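Local structure of heme oxygenase (Chlamydomonas reinhardtii, 4RAJ) at residues N36-A41 with I224-P229; R29-V34 with A216-N221. The protein probably cleaves heme with molecular oxygen to give biliverdin, carbon monoxide and iron. All blocks are in the same frame, centred on the assembly; numbering follows the deposited sequence.

Interaction 1. Residues N36-A41 with I224-P229; sequences NSLVNA and IIKAFP
L38 and I225 carry this contact, facing each other from two helices that run in the same general direction, with their CA atoms 7.6 Å apart. The join is mainly apolar. From L38 it is the branch point and one methyl that reach the partner: CG lies 4.1 Å from I225 CG2, and CD2 is only slightly farther off. With chi1 at -137°, the L38 side chain stands away from a staggered position, and, with chi2 at 58°, its two methyls point towards helix 204-227. V39 supplies a second touch, its CG2 methyl meeting I225 CD1 at 3.8 Å while the two side chains cross at about a right angle. I225 is thus gripped at both branches, the short one by L38 and the long one by V39. I225 CG1 sits anti to its own carbonyl carbon (chi1 -68°), which sends the CD1 end towards V39 and leaves CG2 to face the leucine. I225 also lines the pocket occupied by a polyether.

The aliphatic part of a charged residue adds the remaining touch. K226 CG lies 4.0 Å from L38 CD2 and nearly as close to CD1, so the lysine begins its course across the leucine tip; beyond it the chain bends and carries the ammonium group past the apolar patch. About 183 Å² is buried in all.

R42, one turn beyond L38, donates a hydrogen bond from NH1 to the L38 carbonyl oxygen and also touches I225 and K226, extending the seam along helix 29-47. I224 turns to other neighbours, C59 and V63 of helix 50-76 and A121, L122 and Y125 of helix 120-135, while F228 meets L46 as well as K55 and C59. Helix 204-227 is therefore wedged among three helices here.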
ATOM      1  N   ASN A  36      -7.066   5.382  10.499  1.00 32.87           N
ATOM      2  CA  ASN A  36      -7.297   4.409  11.559  1.00 35.03           C
ATOM      3  C   ASN A  36      -8.781   4.222  11.936  1.00 37.64           C
ATOM      4  O   ASN A  36      -9.310   3.106  11.976  1.00 29.71           O
ATOM      5  CB  ASN A  36      -6.446   4.915  12.719  1.00 48.79           C
ATOM      6  CG  ASN A  36      -5.035   4.369  12.698  1.00 56.88           C
ATOM      7  OD1 ASN A  36      -4.165   4.908  11.990  1.00 69.81           O
ATOM      8  ND2 ASN A  36      -4.734   3.529  13.696  1.00 70.61           N
ATOM      9  N   SER A  37      -9.476   5.325  12.184  1.00 31.79           N
ATOM     10  CA  SER A  37     -10.911   5.252  12.503  1.00 40.38           C
ATOM     11  C   SER A  37     -11.704   4.742  11.301  1.00 26.99           C
ATOM     12  O   SER A  37     -12.569   3.877  11.438  1.00 31.48           O
ATOM     13  CB  SER A  37     -11.466   6.626  12.949  1.00 43.18           C
ATOM     14  OG  SER A  37     -10.968   6.995  14.226  1.00 54.65           O
ATOM     15  N   LEU A  38     -11.374   5.261  10.123  1.00 26.66           N
ATOM     16  CA  LEU A  38     -12.024   4.873   8.871  1.00 23.15           C
ATOM     17  C   LEU A  38     -11.911   3.374   8.647  1.00 21.72           C
ATOM     18  O   LEU A  38     -12.903   2.693   8.378  1.00 25.63           O
ATOM     19  CB  LEU A  38     -11.379   5.598   7.693  1.00 29.20           C
ATOM     20  CG  LEU A  38     -12.212   6.199   6.574  1.00 45.15           C
ATOM     21  CD1 LEU A  38     -13.192   7.205   7.156  1.00 40.36           C
ATOM     22  CD2 LEU A  38     -11.282   6.872   5.571  1.00 45.46           C
ATOM     23  N   VAL A  39     -10.682   2.873   8.735  1.00 21.66           N
ATOM     24  CA  VAL A  39     -10.422   1.441   8.531  1.00 22.32           C
ATOM     25  C   VAL A  39     -11.080   0.572   9.606  1.00 27.09           C
ATOM     26  O   VAL A  39     -11.823  -0.365   9.283  1.00 29.04           O
ATOM     27  CB  VAL A  39      -8.925   1.158   8.493  1.00 27.69           C
ATOM     28  CG1 VAL A  39      -8.676  -0.341   8.414  1.00 22.08           C
ATOM     29  CG2 VAL A  39      -8.287   1.897   7.295  1.00 27.96           C
ATOM     30  N   ASN A  40     -10.826   0.872  10.876  1.00 23.58           N
ATOM     31  CA  ASN A  40     -11.453   0.075  11.927  1.00 30.26           C
ATOM     32  C   ASN A  40     -12.985   0.112  11.863  1.00 23.90           C
ATOM     33  O   ASN A  40     -13.640  -0.891  12.128  1.00 35.04           O
ATOM     34  CB  ASN A  40     -10.982   0.516  13.318  1.00 32.73           C
ATOM     35  CG  ASN A  40      -9.485   0.331  13.517  1.00 40.66           C
ATOM     36  OD1 ASN A  40      -8.761   1.272  13.794  1.00 63.27           O
ATOM     37  ND2 ASN A  40      -9.017  -0.888  13.316  1.00 52.27           N
ATOM     38  N   ALA A  41     -13.556   1.256  11.509  1.00 26.98           N
ATOM     39  CA  ALA A  41     -15.018   1.365  11.418  1.00 29.90           C
ATOM     40  C   ALA A  41     -15.599   0.489  10.319  1.00 41.38           C
ATOM     41  O   ALA A  41     -16.802   0.209  10.316  1.00 46.84           O
ATOM     42  CB  ALA A  41     -15.434   2.790  11.194  1.00 29.36           C
ATOM     43  N   ILE A 224     -10.439   6.362  -1.372  1.00 20.53           N
ATOM     44  CA  ILE A 224     -10.730   5.044  -1.941  1.00 16.83           C
ATOM     45  C   ILE A 224     -11.580   4.211  -0.974  1.00 22.31           C
ATOM     46  O   ILE A 224     -12.561   3.566  -1.369  1.00 17.37           O
ATOM     47  CB  ILE A 224      -9.425   4.331  -2.298  1.00 18.66           C
ATOM     48  CG1 ILE A 224      -8.734   5.090  -3.442  1.00 21.54           C
ATOM     49  CG2 ILE A 224      -9.663   2.882  -2.690  1.00 16.89           C
ATOM     50  CD1 ILE A 224      -7.297   4.651  -3.717  1.00 18.90           C
ATOM     51  N   ILE A 225     -11.214   4.253   0.299  1.00 18.16           N
ATOM     52  CA  ILE A 225     -11.983   3.574   1.337  1.00 20.68           C
ATOM     53  C   ILE A 225     -13.421   4.099   1.430  1.00 23.70           C
ATOM     54  O   ILE A 225     -14.381   3.326   1.513  1.00 26.66           O
ATOM     55  CB  ILE A 225     -11.290   3.724   2.697  1.00 21.96           C
ATOM     56  CG1 ILE A 225      -9.984   2.930   2.697  1.00 21.28           C
ATOM     57  CG2 ILE A 225     -12.179   3.213   3.814  1.00 21.14           C
ATOM     58  CD1 ILE A 225      -9.048   3.312   3.807  1.00 23.49           C
ATOM     59  N   LYS A 226     -13.572   5.416   1.396  1.00 21.71           N
ATOM     60  CA  LYS A 226     -14.899   6.009   1.556  1.00 21.94           C
ATOM     61  C   LYS A 226     -15.781   5.763   0.339  1.00 27.05           C
ATOM     62  O   LYS A 226     -17.003   5.697   0.457  1.00 30.40           O
ATOM     63  CB  LYS A 226     -14.779   7.509   1.836  1.00 24.79           C
ATOM     64  CG  LYS A 226     -14.381   7.782   3.271  1.00 27.74           C
ATOM     65  CD  LYS A 226     -14.421   9.260   3.602  1.00 35.31           C
ATOM     66  CE  LYS A 226     -13.327  10.004   2.863  1.00 43.62           C
ATOM     67  NZ  LYS A 226     -13.086  11.348   3.467  1.00 48.53           N
ATOM     68  N   ALA A 227     -15.160   5.600  -0.822  1.00 25.70           N
ATOM     69  CA  ALA A 227     -15.910   5.402  -2.060  1.00 28.44           C
ATOM     70  C   ALA A 227     -16.403   3.962  -2.208  1.00 29.79           C
ATOM     71  O   ALA A 227     -17.209   3.666  -3.087  1.00 29.53           O
ATOM     72  CB  ALA A 227     -15.052   5.795  -3.268  1.00 23.91           C
ATOM     73  N   PHE A 228     -15.921   3.070  -1.349  1.00 24.02           N
ATOM     74  CA  PHE A 228     -16.264   1.655  -1.455  1.00 22.00           C
ATOM     75  C   PHE A 228     -17.696   1.440  -0.989  1.00 28.61           C
ATOM     76  O   PHE A 228     -18.077   1.895   0.090  1.00 31.57           O
ATOM     77  CB  PHE A 228     -15.302   0.775  -0.632  1.00 29.85           C
ATOM     78  CG  PHE A 228     -15.607  -0.712  -0.723  1.00 35.47           C
ATOM     79  CD1 PHE A 228     -15.237  -1.446  -1.847  1.00 36.10           C
ATOM     80  CD2 PHE A 228     -16.264  -1.370   0.309  1.00 34.81           C
ATOM     81  CE1 PHE A 228     -15.520  -2.812  -1.940  1.00 33.40           C
ATOM     82  CE2 PHE A 228     -16.550  -2.739   0.226  1.00 33.48           C
ATOM     83  CZ  PHE A 228     -16.176  -3.458  -0.899  1.00 32.97           C
ATOM     84  N   PRO A 229     -18.504   0.764  -1.823  1.00 33.57           N
ATOM     85  CA  PRO A 229     -19.930   0.555  -1.545  1.00 42.35           C
ATOM     86  C   PRO A 229     -20.191  -0.533  -0.501  1.00 39.75           C
ATOM     87  O   PRO A 229     -20.262  -1.716  -0.837  1.00 49.84           O
ATOM     88  CB  PRO A 229     -20.493   0.148  -2.910  1.00 42.83           C
ATOM     89  CG  PRO A 229     -19.336  -0.507  -3.608  1.00 44.84           C
ATOM     90  CD  PRO A 229     -18.106   0.228  -3.139  1.00 36.17           C
TER

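Interaction 2. Residues R29-V34 with A216-N221; sequences RKIHNV and AAFGHN
I31 and F218 mark where the two helical backbones come nearest, their CA atoms 6.9 Å apart and both CB atoms directed at the opposite helix, which runs the same general way. The F218 side chain bridges the two helices. Its CG sits anti to the carbonyl carbon (chi1 -78°), and the ring extends across to helix 29-47, where it meets one residue at its base and another at its outer end.

At the base, the two side chains lie alongside each other, pointing opposite ways. I31 CG2 touches F218 CG at 3.8 Å and makes an off-centre CH-pi contact, 4.3 Å from the ring centroid and 29° off the normal. The other I31 branch rests on the F218 methylene, with CG1 3.8 Å from CB. At the far end the ring meets the imidazole of H32. F218 CE1 lies over one imidazole face, displaced towards its rim, and comes within 3.6 Å of H32 CG; CZ is close by. The planes make 57° and the centroids are 4.9 Å apart, an oblique aromatic pair. Replacing F218 by an alanine would keep only its CB against I31 and is likely to open a gap where the ring lies, uncovering one face of the H32 imidazole and letting that group turn more freely.

H214 packs edge-to-face with F218, and T146 of helix 140-151 also touches it. F218 lines the pocket that holds a polyether molecule, probably from the crystallisation liquor; N221 ND2 hydrogen-bonds to that molecule, and N221 OD1 accepts a bond from Q147 NE2. The pocket, walled by residues of helices 29-47, 50-76, 140-151 and 204-227, is consistent with the heme cleft of the all-helical heme oxygenase fold.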
ATOM      1  N   ARG A  29       0.478  12.532  11.578  1.00 34.62           N
ATOM      2  CA  ARG A  29      -0.135  12.012  12.798  1.00 36.73           C
ATOM      3  C   ARG A  29      -1.662  12.143  12.795  1.00 34.12           C
ATOM      4  O   ARG A  29      -2.367  11.173  13.075  1.00 38.03           O
ATOM      5  CB  ARG A  29       0.445  12.713  14.027  1.00 42.87           C
ATOM      6  CG  ARG A  29       0.024  12.077  15.345  1.00 56.35           C
ATOM      7  CD  ARG A  29       0.321  12.983  16.532  1.00 69.03           C
ATOM      8  NE  ARG A  29      -0.538  14.166  16.547  1.00 73.90           N
ATOM      9  CZ  ARG A  29      -1.769  14.195  17.052  1.00 69.34           C
ATOM     10  NH1 ARG A  29      -2.296  13.101  17.587  1.00 68.88           N
ATOM     11  NH2 ARG A  29      -2.475  15.318  17.020  1.00 69.89           N
ATOM     12  N   LYS A  30      -2.169  13.324  12.456  1.00 32.05           N
ATOM     13  CA  LYS A  30      -3.608  13.579  12.488  1.00 34.14           C
ATOM     14  C   LYS A  30      -4.397  12.817  11.408  1.00 42.93           C
ATOM     15  O   LYS A  30      -5.488  12.311  11.674  1.00 37.72           O
ATOM     16  CB  LYS A  30      -3.882  15.080  12.363  1.00 37.11           C
ATOM     17  CG  LYS A  30      -3.728  15.845  13.671  1.00 42.39           C
ATOM     18  CD  LYS A  30      -4.319  17.249  13.563  1.00 59.67           C
ATOM     19  CE  LYS A  30      -3.499  18.134  12.631  1.00 69.36           C
ATOM     20  NZ  LYS A  30      -3.668  19.588  12.928  1.00 71.76           N
ATOM     21  N   ILE A  31      -3.859  12.743  10.196  1.00 30.52           N
ATOM     22  CA  ILE A  31      -4.557  12.048   9.121  1.00 25.99           C
ATOM     23  C   ILE A  31      -4.417  10.530   9.311  1.00 31.54           C
ATOM     24  O   ILE A  31      -5.290   9.772   8.894  1.00 30.06           O
ATOM     25  CB  ILE A  31      -4.041  12.491   7.718  1.00 26.68           C
ATOM     26  CG1 ILE A  31      -4.994  12.030   6.611  1.00 26.10           C
ATOM     27  CG2 ILE A  31      -2.608  12.033   7.474  1.00 26.82           C
ATOM     28  CD1 ILE A  31      -6.386  12.594   6.753  1.00 25.22           C
ATOM     29  N   HIS A  32      -3.345  10.093   9.968  1.00 32.63           N
ATOM     30  CA  HIS A  32      -3.179   8.670  10.288  1.00 37.96           C
ATOM     31  C   HIS A  32      -4.273   8.242  11.258  1.00 31.86           C
ATOM     32  O   HIS A  32      -4.903   7.211  11.068  1.00 35.67           O
ATOM     33  CB  HIS A  32      -1.795   8.384  10.880  1.00 42.44           C
ATOM     34  CG  HIS A  32      -1.327   6.973  10.681  1.00 62.87           C
ATOM     35  ND1 HIS A  32      -2.177   5.946  10.325  1.00 71.05           N
ATOM     36  CD2 HIS A  32      -0.096   6.419  10.792  1.00 66.06           C
ATOM     37  CE1 HIS A  32      -1.489   4.822  10.225  1.00 69.00           C
ATOM     38  NE2 HIS A  32      -0.224   5.081  10.504  1.00 66.00           N
ATOM     39  N   ASN A  33      -4.522   9.051  12.285  1.00 34.48           N
ATOM     40  CA  ASN A  33      -5.616   8.770  13.212  1.00 42.78           C
ATOM     41  C   ASN A  33      -6.975   8.763  12.517  1.00 37.85           C
ATOM     42  O   ASN A  33      -7.822   7.919  12.803  1.00 40.07           O
ATOM     43  CB  ASN A  33      -5.622   9.777  14.359  1.00 39.61           C
ATOM     44  CG  ASN A  33      -4.363   9.705  15.195  1.00 53.68           C
ATOM     45  OD1 ASN A  33      -3.607   8.738  15.104  1.00 60.01           O
ATOM     46  ND2 ASN A  33      -4.126  10.730  16.012  1.00 57.53           N
ATOM     47  N   VAL A  34      -7.184   9.698  11.598  1.00 28.16           N
ATOM     48  CA  VAL A  34      -8.401   9.693  10.793  1.00 25.63           C
ATOM     49  C   VAL A  34      -8.528   8.382   9.994  1.00 34.12           C
ATOM     50  O   VAL A  34      -9.595   7.755   9.945  1.00 34.38           O
ATOM     51  CB  VAL A  34      -8.433  10.882   9.822  1.00 29.75           C
ATOM     52  CG1 VAL A  34      -9.546  10.701   8.804  1.00 28.98           C
ATOM     53  CG2 VAL A  34      -8.606  12.200  10.590  1.00 26.35           C
ATOM     54  N   ALA A 216      -0.352  12.748   0.793  1.00 24.66           N
ATOM     55  CA  ALA A 216      -1.268  12.492  -0.321  1.00 25.97           C
ATOM     56  C   ALA A 216      -1.679  11.025  -0.359  1.00 24.90           C
ATOM     57  O   ALA A 216      -2.810  10.704  -0.731  1.00 23.53           O
ATOM     58  CB  ALA A 216      -0.641  12.892  -1.659  1.00 21.17           C
ATOM     59  N   ALA A 217      -0.763  10.139   0.020  1.00 20.25           N
ATOM     60  CA  ALA A 217      -1.074   8.708   0.028  1.00 19.48           C
ATOM     61  C   ALA A 217      -2.180   8.415   1.031  1.00 21.65           C
ATOM     62  O   ALA A 217      -3.099   7.652   0.734  1.00 23.35           O
ATOM     63  CB  ALA A 217       0.175   7.886   0.334  1.00 20.28           C
ATOM     64  N   PHE A 218      -2.115   9.029   2.212  1.00 24.55           N
ATOM     65  CA  PHE A 218      -3.213   8.898   3.176  1.00 23.72           C
ATOM     66  C   PHE A 218      -4.505   9.442   2.577  1.00 22.34           C
ATOM     67  O   PHE A 218      -5.570   8.833   2.688  1.00 23.05           O
ATOM     68  CB  PHE A 218      -2.911   9.635   4.483  1.00 24.08           C
ATOM     69  CG  PHE A 218      -1.968   8.912   5.388  1.00 25.79           C
ATOM     70  CD1 PHE A 218      -2.444   7.980   6.303  1.00 31.08           C
ATOM     71  CD2 PHE A 218      -0.606   9.169   5.345  1.00 22.95           C
ATOM     72  CE1 PHE A 218      -1.577   7.310   7.152  1.00 31.46           C
ATOM     73  CE2 PHE A 218       0.269   8.498   6.188  1.00 32.37           C
ATOM     74  CZ  PHE A 218      -0.218   7.565   7.088  1.00 35.37           C
ATOM     75  N   GLY A 219      -4.407  10.609   1.954  1.00 20.25           N
ATOM     76  CA  GLY A 219      -5.577  11.245   1.375  1.00 21.98           C
ATOM     77  C   GLY A 219      -6.241  10.380   0.319  1.00 20.59           C
ATOM     78  O   GLY A 219      -7.476  10.222   0.310  1.00 21.93           O
ATOM     79  N   HIS A 220      -5.424   9.821  -0.573  1.00 18.73           N
ATOM     80  CA  HIS A 220      -5.932   8.945  -1.620  1.00 20.22           C
ATOM     81  C   HIS A 220      -6.567   7.696  -1.015  1.00 18.31           C
ATOM     82  O   HIS A 220      -7.642   7.265  -1.438  1.00 20.36           O
ATOM     83  CB  HIS A 220      -4.812   8.564  -2.586  1.00 20.26           C
ATOM     84  CG  HIS A 220      -4.465   9.642  -3.567  1.00 23.99           C
ATOM     85  ND1 HIS A 220      -5.306  10.005  -4.598  1.00 25.38           N
ATOM     86  CD2 HIS A 220      -3.366  10.428  -3.681  1.00 24.77           C
ATOM     87  CE1 HIS A 220      -4.745  10.976  -5.299  1.00 26.21           C
ATOM     88  NE2 HIS A 220      -3.564  11.248  -4.767  1.00 26.68           N
ATOM     89  N   ASN A 221      -5.872   7.088  -0.049  1.00 19.33           N
ATOM     90  CA  ASN A 221      -6.367   5.878   0.584  1.00 21.10           C
ATOM     91  C   ASN A 221      -7.708   6.133   1.234  1.00 22.25           C
ATOM     92  O   ASN A 221      -8.627   5.332   1.117  1.00 17.53           O
ATOM     93  CB  ASN A 221      -5.373   5.353   1.630  1.00 20.10           C
ATOM     94  CG  ASN A 221      -4.240   4.569   1.009  1.00 25.30           C
ATOM     95  OD1 ASN A 221      -4.063   4.584  -0.205  1.00 23.01           O
ATOM     96  ND2 ASN A 221      -3.463   3.882   1.839  1.00 24.88           N
TER

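Starting from the N terminus, helix 29-47 contributes first residues 29-34 and then 36-41; some 180 mostly helical residues later, helix 204-227 answers in the same order with 216-221 and 224-229. Interaction 2 closes its loop when the chain reaches the first of these, and interaction 1 closes a second, overlapping loop one step on, so the two cross rather than nest. Their nearest pairs are seven residues apart on both helices, about two turns, and their centres lie 11 Å apart: successive fastenings on one seam that ties the start of the fold to its last long helix. Residues of both contacts, F218 and I225, line the same pocket.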